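Lectin 2 (Agrocybe aegerita, PDB 4TQJ) specifically recognises non-reducing terminal N-acetylglucosamine, acting as a sugar-binding lectin built on a beta-propeller fold. Local coordinates at residues A121-K125 with N182-D186; R124-D130 with S142-G146. The protein carries 1 engineered substitution. One frame throughout, in Å; residues are numbered along the deposited sequence.

Interaction 1 of 2, residues A121-K125 with N182-D186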
loop_
_atom_site.group_PDB
_atom_site.type_symbol
_atom_site.label_atom_id
_atom_site.label_comp_id
_atom_site.label_asym_id
_atom_site.label_seq_id
_atom_site.Cartn_x
_atom_site.Cartn_y
_atom_site.Cartn_z
ATOM N N ALA A 121 -6.164 18.109 -7.439
ATOM C CA ALA A 121 -6.047 18.352 -6.003
ATOM C C ALA A 121 -7.400 18.300 -5.292
ATOM O O ALA A 121 -8.409 18.754 -5.820
ATOM C CB ALA A 121 -5.376 19.707 -5.758
ATOM N N ASP A 122 -7.394 17.756 -4.082
ATOM C CA ASP A 122 -8.583 17.695 -3.237
ATOM C C ASP A 122 -8.765 19.016 -2.507
ATOM O O ASP A 122 -8.587 19.098 -1.299
ATOM C CB ASP A 122 -8.433 16.554 -2.235
ATOM C CG ASP A 122 -9.674 16.351 -1.374
ATOM O OD1 ASP A 122 -10.732 16.956 -1.661
ATOM O OD2 ASP A 122 -9.577 15.562 -0.413
ATOM N N ILE A 123 -9.108 20.058 -3.252
ATOM C CA ILE A 123 -9.196 21.400 -2.684
ATOM C C ILE A 123 -10.389 21.574 -1.748
ATOM O O ILE A 123 -10.449 22.544 -0.992
ATOM C CB ILE A 123 -9.231 22.467 -3.781
ATOM C CG1 ILE A 123 -10.220 22.079 -4.864
ATOM C CG2 ILE A 123 -7.852 22.625 -4.434
ATOM C CD1 ILE A 123 -10.120 22.962 -6.072
ATOM N N ARG A 124 -11.330 20.636 -1.789
ATOM C CA ARG A 124 -12.509 20.702 -0.915
ATOM C C ARG A 124 -12.437 19.722 0.253
ATOM O O ARG A 124 -13.366 19.630 1.059
ATOM C CB ARG A 124 -13.793 20.495 -1.725
ATOM C CG ARG A 124 -14.124 21.667 -2.657
ATOM C CD ARG A 124 -15.356 21.394 -3.529
ATOM N NE ARG A 124 -15.139 20.261 -4.421
ATOM C CZ ARG A 124 -15.929 19.193 -4.488
ATOM N NH1 ARG A 124 -17.018 19.110 -3.724
ATOM N NH2 ARG A 124 -15.633 18.208 -5.325
ATOM N N LYS A 125 -11.317 19.007 0.346
ATOM C CA LYS A 125 -11.110 17.977 1.360
ATOM C C LYS A 125 -12.231 16.936 1.408
ATOM O O LYS A 125 -12.747 16.629 2.479
ATOM C CB LYS A 125 -10.893 18.596 2.748
ATOM C CG LYS A 125 -9.565 19.317 2.893
ATOM C CD LYS A 125 -8.687 18.677 3.964
ATOM C CE LYS A 125 -9.188 19.006 5.366
ATOM N NZ LYS A 125 -8.385 18.315 6.410
ATOM N N ASN A 182 -5.704 26.006 7.552
ATOM C CA ASN A 182 -7.055 25.449 7.706
ATOM C C ASN A 182 -7.215 24.071 7.076
ATOM O O ASN A 182 -8.335 23.608 6.866
ATOM C CB ASN A 182 -8.126 26.412 7.170
ATOM C CG ASN A 182 -8.118 26.512 5.655
ATOM O OD1 ASN A 182 -7.194 26.045 4.999
ATOM N ND2 ASN A 182 -9.147 27.134 5.094
ATOM N N GLY A 183 -6.091 23.423 6.779
ATOM C CA GLY A 183 -6.100 22.083 6.230
ATOM C C GLY A 183 -6.336 22.021 4.730
ATOM O O GLY A 183 -6.115 20.980 4.110
ATOM N N HIS A 184 -6.791 23.128 4.150
ATOM C CA HIS A 184 -7.127 23.183 2.732
ATOM C C HIS A 184 -6.019 23.838 1.910
ATOM O O HIS A 184 -5.312 24.730 2.394
ATOM C CB HIS A 184 -8.444 23.939 2.526
ATOM C CG HIS A 184 -9.657 23.182 2.978
ATOM N ND1 HIS A 184 -9.876 22.845 4.300
ATOM C CD2 HIS A 184 -10.711 22.693 2.285
ATOM C CE1 HIS A 184 -11.015 22.180 4.397
ATOM N NE2 HIS A 184 -11.541 22.076 3.189
ATOM N N LEU A 185 -5.879 23.409 0.657
ATOM C CA LEU A 185 -4.830 23.936 -0.217
ATOM C C LEU A 185 -5.122 25.348 -0.716
ATOM O O LEU A 185 -6.132 25.579 -1.371
ATOM C CB LEU A 185 -4.638 23.016 -1.412
ATOM C CG LEU A 185 -4.039 21.645 -1.109
ATOM C CD1 LEU A 185 -4.041 20.790 -2.361
ATOM C CD2 LEU A 185 -2.638 21.785 -0.553
ATOM N N ASP A 186 -4.221 26.285 -0.434
ATOM C CA ASP A 186 -4.376 27.652 -0.925
ATOM C C ASP A 186 -3.585 27.856 -2.209
ATOM O O ASP A 186 -2.808 26.989 -2.597
ATOM C CB ASP A 186 -3.909 28.637 0.138
ATOM C CG ASP A 186 -4.472 28.302 1.498
ATOM O OD1 ASP A 186 -5.715 28.194 1.594
ATOM O OD2 ASP A 186 -3.679 28.110 2.445
HETATM O O HOH W 1 -7.118 20.777 0.253
HETATM O O HOH W 2 -14.073 21.551 3.454
#
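Lys125 lays its aliphatic chain over one face of the His184 imidazole: Lys125 CG sits 3.5 Å from the ring centroid and only 13° off the normal, a CH-pi contact. Bent at chi2 and chi3, the chain keeps CE beside His184 CE1 while CD comes 3.5 Å from Gly183 O. At the ring's edge, near its plane, Ile123 O lies 3.3 Å from His184 CD2. Deeper in, the apolar side of the contact is small: Ala121 CB meets Leu185 CD1 at 3.8 Å, and Ile5 of strand 4-5 touches both side chains.

These are equivalent loops of adjacent blades in a beta-propeller, each joining two neighbouring antiparallel strands of its blade, 117-121 to 130-134 and 173-177 to 186-190; strand 4-5 is added beside 173-177. Water and the Asn200 side chain bridge the two loops. One water donates to Asp122 O and accepts from Leu185 N; a second donates to Arg124 O and is hydrogen-bonded to His184 NE2 at 2.6 Å.

The ring's rotation is fixed at its edge by His184 ND1, which donates to Asn182 O at 3.1 Å, nearly straight at 169° and in the ring plane. Asn182 OD1 accepts from His184 N, closing an Asx turn. On the facing loop, a type I turn from Asp122 to Lys125 presents the lysine, and Asn200 ND2 bonds both Ile123 O and Leu185 O.

Interaction 2 of 2, residues R124-D130 with S142-G146. Engineered in segment 124-130: Thr126 (natural residue Ile).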
loop_
_atom_site.group_PDB
_atom_site.type_symbol
_atom_site.label_atom_id
_atom_site.label_comp_id
_atom_site.label_asym_id
_atom_site.label_seq_id
_atom_site.Cartn_x
_atom_site.Cartn_y
_atom_site.Cartn_z
ATOM N N ARG A 124 -11.330 20.636 -1.789
ATOM C CA ARG A 124 -12.509 20.702 -0.915
ATOM C C ARG A 124 -12.437 19.722 0.253
ATOM O O ARG A 124 -13.366 19.630 1.059
ATOM C CB ARG A 124 -13.793 20.495 -1.725
ATOM C CG ARG A 124 -14.124 21.667 -2.657
ATOM C CD ARG A 124 -15.356 21.394 -3.529
ATOM N NE ARG A 124 -15.139 20.261 -4.421
ATOM C CZ ARG A 124 -15.929 19.193 -4.488
ATOM N NH1 ARG A 124 -17.018 19.110 -3.724
ATOM N NH2 ARG A 124 -15.633 18.208 -5.325
ATOM N N LYS A 125 -11.317 19.007 0.346
ATOM C CA LYS A 125 -11.110 17.977 1.360
ATOM C C LYS A 125 -12.231 16.936 1.408
ATOM O O LYS A 125 -12.747 16.629 2.479
ATOM C CB LYS A 125 -10.893 18.596 2.748
ATOM C CG LYS A 125 -9.565 19.317 2.893
ATOM C CD LYS A 125 -8.687 18.677 3.964
ATOM C CE LYS A 125 -9.188 19.006 5.366
ATOM N NZ LYS A 125 -8.385 18.315 6.410
ATOM N N THR A 126 -12.590 16.380 0.255
ATOM C CA THR A 126 -13.611 15.331 0.216
ATOM C C THR A 126 -13.035 13.942 -0.062
ATOM O O THR A 126 -13.774 12.959 -0.112
ATOM C CB THR A 126 -14.750 15.651 -0.784
ATOM O OG1 THR A 126 -14.222 15.811 -2.111
ATOM C CG2 THR A 126 -15.465 16.921 -0.372
ATOM N N GLY A 127 -11.718 13.860 -0.222
ATOM C CA GLY A 127 -11.055 12.576 -0.423
ATOM C C GLY A 127 -10.842 12.168 -1.874
ATOM O O GLY A 127 -10.371 11.070 -2.167
ATOM N N ARG A 128 -11.196 13.049 -2.796
ATOM C CA ARG A 128 -10.921 12.795 -4.195
ATOM C C ARG A 128 -10.551 14.106 -4.868
ATOM O O ARG A 128 -10.880 15.177 -4.366
ATOM C CB ARG A 128 -12.115 12.105 -4.873
ATOM C CG ARG A 128 -13.411 12.886 -4.840
ATOM C CD ARG A 128 -14.636 11.999 -5.152
ATOM N NE ARG A 128 -15.813 12.838 -5.326
ATOM C CZ ARG A 128 -16.724 13.062 -4.388
ATOM N NH1 ARG A 128 -16.629 12.456 -3.213
ATOM N NH2 ARG A 128 -17.749 13.874 -4.636
ATOM N N ALA A 129 -9.866 14.022 -6.000
ATOM C CA ALA A 129 -9.231 15.194 -6.605
ATOM C C ALA A 129 -10.138 15.980 -7.545
ATOM O O ALA A 129 -10.694 15.423 -8.493
ATOM C CB ALA A 129 -7.971 14.774 -7.341
ATOM N N ASP A 130 -10.275 17.277 -7.291
ATOM C CA ASP A 130 -10.876 18.181 -8.266
ATOM C C ASP A 130 -9.863 18.523 -9.358
ATOM O O ASP A 130 -8.652 18.330 -9.195
ATOM C CB ASP A 130 -11.339 19.483 -7.594
ATOM C CG ASP A 130 -12.532 19.283 -6.675
ATOM O OD1 ASP A 130 -12.953 18.124 -6.497
ATOM O OD2 ASP A 130 -13.033 20.292 -6.113
ATOM N N SER A 142 -13.088 22.340 -11.964
ATOM C CA SER A 142 -14.214 21.434 -12.141
ATOM C C SER A 142 -14.262 20.522 -10.937
ATOM O O SER A 142 -13.333 19.756 -10.684
ATOM C CB SER A 142 -14.108 20.614 -13.429
ATOM O OG SER A 142 -14.857 19.411 -13.296
ATOM N N ARG A 143 -15.341 20.632 -10.175
ATOM C CA ARG A 143 -15.499 19.843 -8.973
ATOM C C ARG A 143 -15.701 18.368 -9.325
ATOM O O ARG A 143 -16.451 18.023 -10.242
ATOM C CB ARG A 143 -16.645 20.396 -8.111
ATOM C CG ARG A 143 -16.262 21.686 -7.383
ATOM C CD ARG A 143 -17.429 22.615 -7.081
ATOM N NE ARG A 143 -18.163 22.235 -5.881
ATOM C CZ ARG A 143 -18.691 23.099 -5.016
ATOM N NH1 ARG A 143 -18.554 24.403 -5.198
ATOM N NH2 ARG A 143 -19.348 22.652 -3.954
ATOM N N ASN A 144 -15.012 17.509 -8.588
ATOM C CA ASN A 144 -15.148 16.069 -8.738
ATOM C C ASN A 144 -16.342 15.613 -7.922
ATOM O O ASN A 144 -16.288 15.586 -6.694
ATOM C CB ASN A 144 -13.876 15.371 -8.243
ATOM C CG ASN A 144 -13.925 13.855 -8.408
ATOM O OD1 ASN A 144 -14.998 13.255 -8.477
ATOM N ND2 ASN A 144 -12.750 13.231 -8.463
ATOM N N ASN A 145 -17.425 15.255 -8.610
ATOM C CA ASN A 145 -18.679 14.954 -7.937
ATOM C C ASN A 145 -18.991 13.481 -7.778
ATOM O O ASN A 145 -20.155 13.099 -7.669
ATOM C CB ASN A 145 -19.827 15.654 -8.655
ATOM C CG ASN A 145 -19.814 17.131 -8.422
ATOM O OD1 ASN A 145 -19.525 17.584 -7.314
ATOM N ND2 ASN A 145 -20.107 17.900 -9.459
ATOM N N GLY A 146 -17.951 12.656 -7.755
ATOM C CA GLY A 146 -18.125 11.230 -7.570
ATOM C C GLY A 146 -18.485 10.478 -8.840
ATOM O O GLY A 146 -19.176 11.008 -9.721
HETATM O O HOH W 3 -18.657 16.878 -5.084
#
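Two arginines converge on Asn144 O from segment 124-130. Arg124 NH2 reaches this oxygen at 3.0 Å in a weak bond, and Arg128, on a chain extended from CG to NE, adds weak bonds from NE and NH2. Asn144 O lies in plane at the edge of Arg124, whereas Arg128, its guanidinium 75° from the Asn144 amide plane, has Asn144 OD1 in plane at its edge and bonds it weakly from NE. A water accepts from Arg124 NH1 and donates to Asn144 O and Asn145 OD1.

Arg124 is held more firmly by Asp130 of its own loop, which it grips side-on: NE meets OD2 at 2.7 Å in a salt bridge, on the syn lone pair, while NH2 bonds OD1. Asp130 OD1 takes a second bond, from Asn144 N at 3.0 Å, approaching from above the carboxylate plane. Arg143 crosses Arg124 at about a right angle, its CB and CG packed over one guanidinium face and the two guanidinium planes 33° apart; this brings Arg143 NE to 3.9 Å from Arg124 NE, a like-charge approach that the Asp130 carboxylate probably offsets.

Asn144 swings its amide away from its own backbone N (chi1 -178°) toward the 124-130 loop, where ND2 donates to Ala129 O at 3.0 Å; ND2 also bonds Thr66 O. Its OD1 accepts from Gly146 N in an Asx turn. The contact joins two loops of one four-stranded sheet, 121-130 and the one after strand 139-142, while Thr66 and Asp65, the latter bonded to the Ala129 backbone, tie it to the loop after strand 60-64.

Interactions 1 and 2 both start from the 121-130 loop and share Arg124 and Lys125, their centres about 10 Å apart. The loop looks both ways: Lys125 leans on the 182-186 loop of the following blade, whereas the side chain of Arg124 turns back to Asp130 and the 142-146 loop of its own blade. Asp122 joins the two contacts by accepting from Gly127 N at OD2 (2.7 Å), and Ala121 O pairs with Asp130 N at 2.8 Å, where strands 117-121 and 130-134 meet. Ile123 CG1 also packs 3.6 Å from Asp130 OD2. One compact loop therefore connects blade-to-blade packing with the polar network inside a blade.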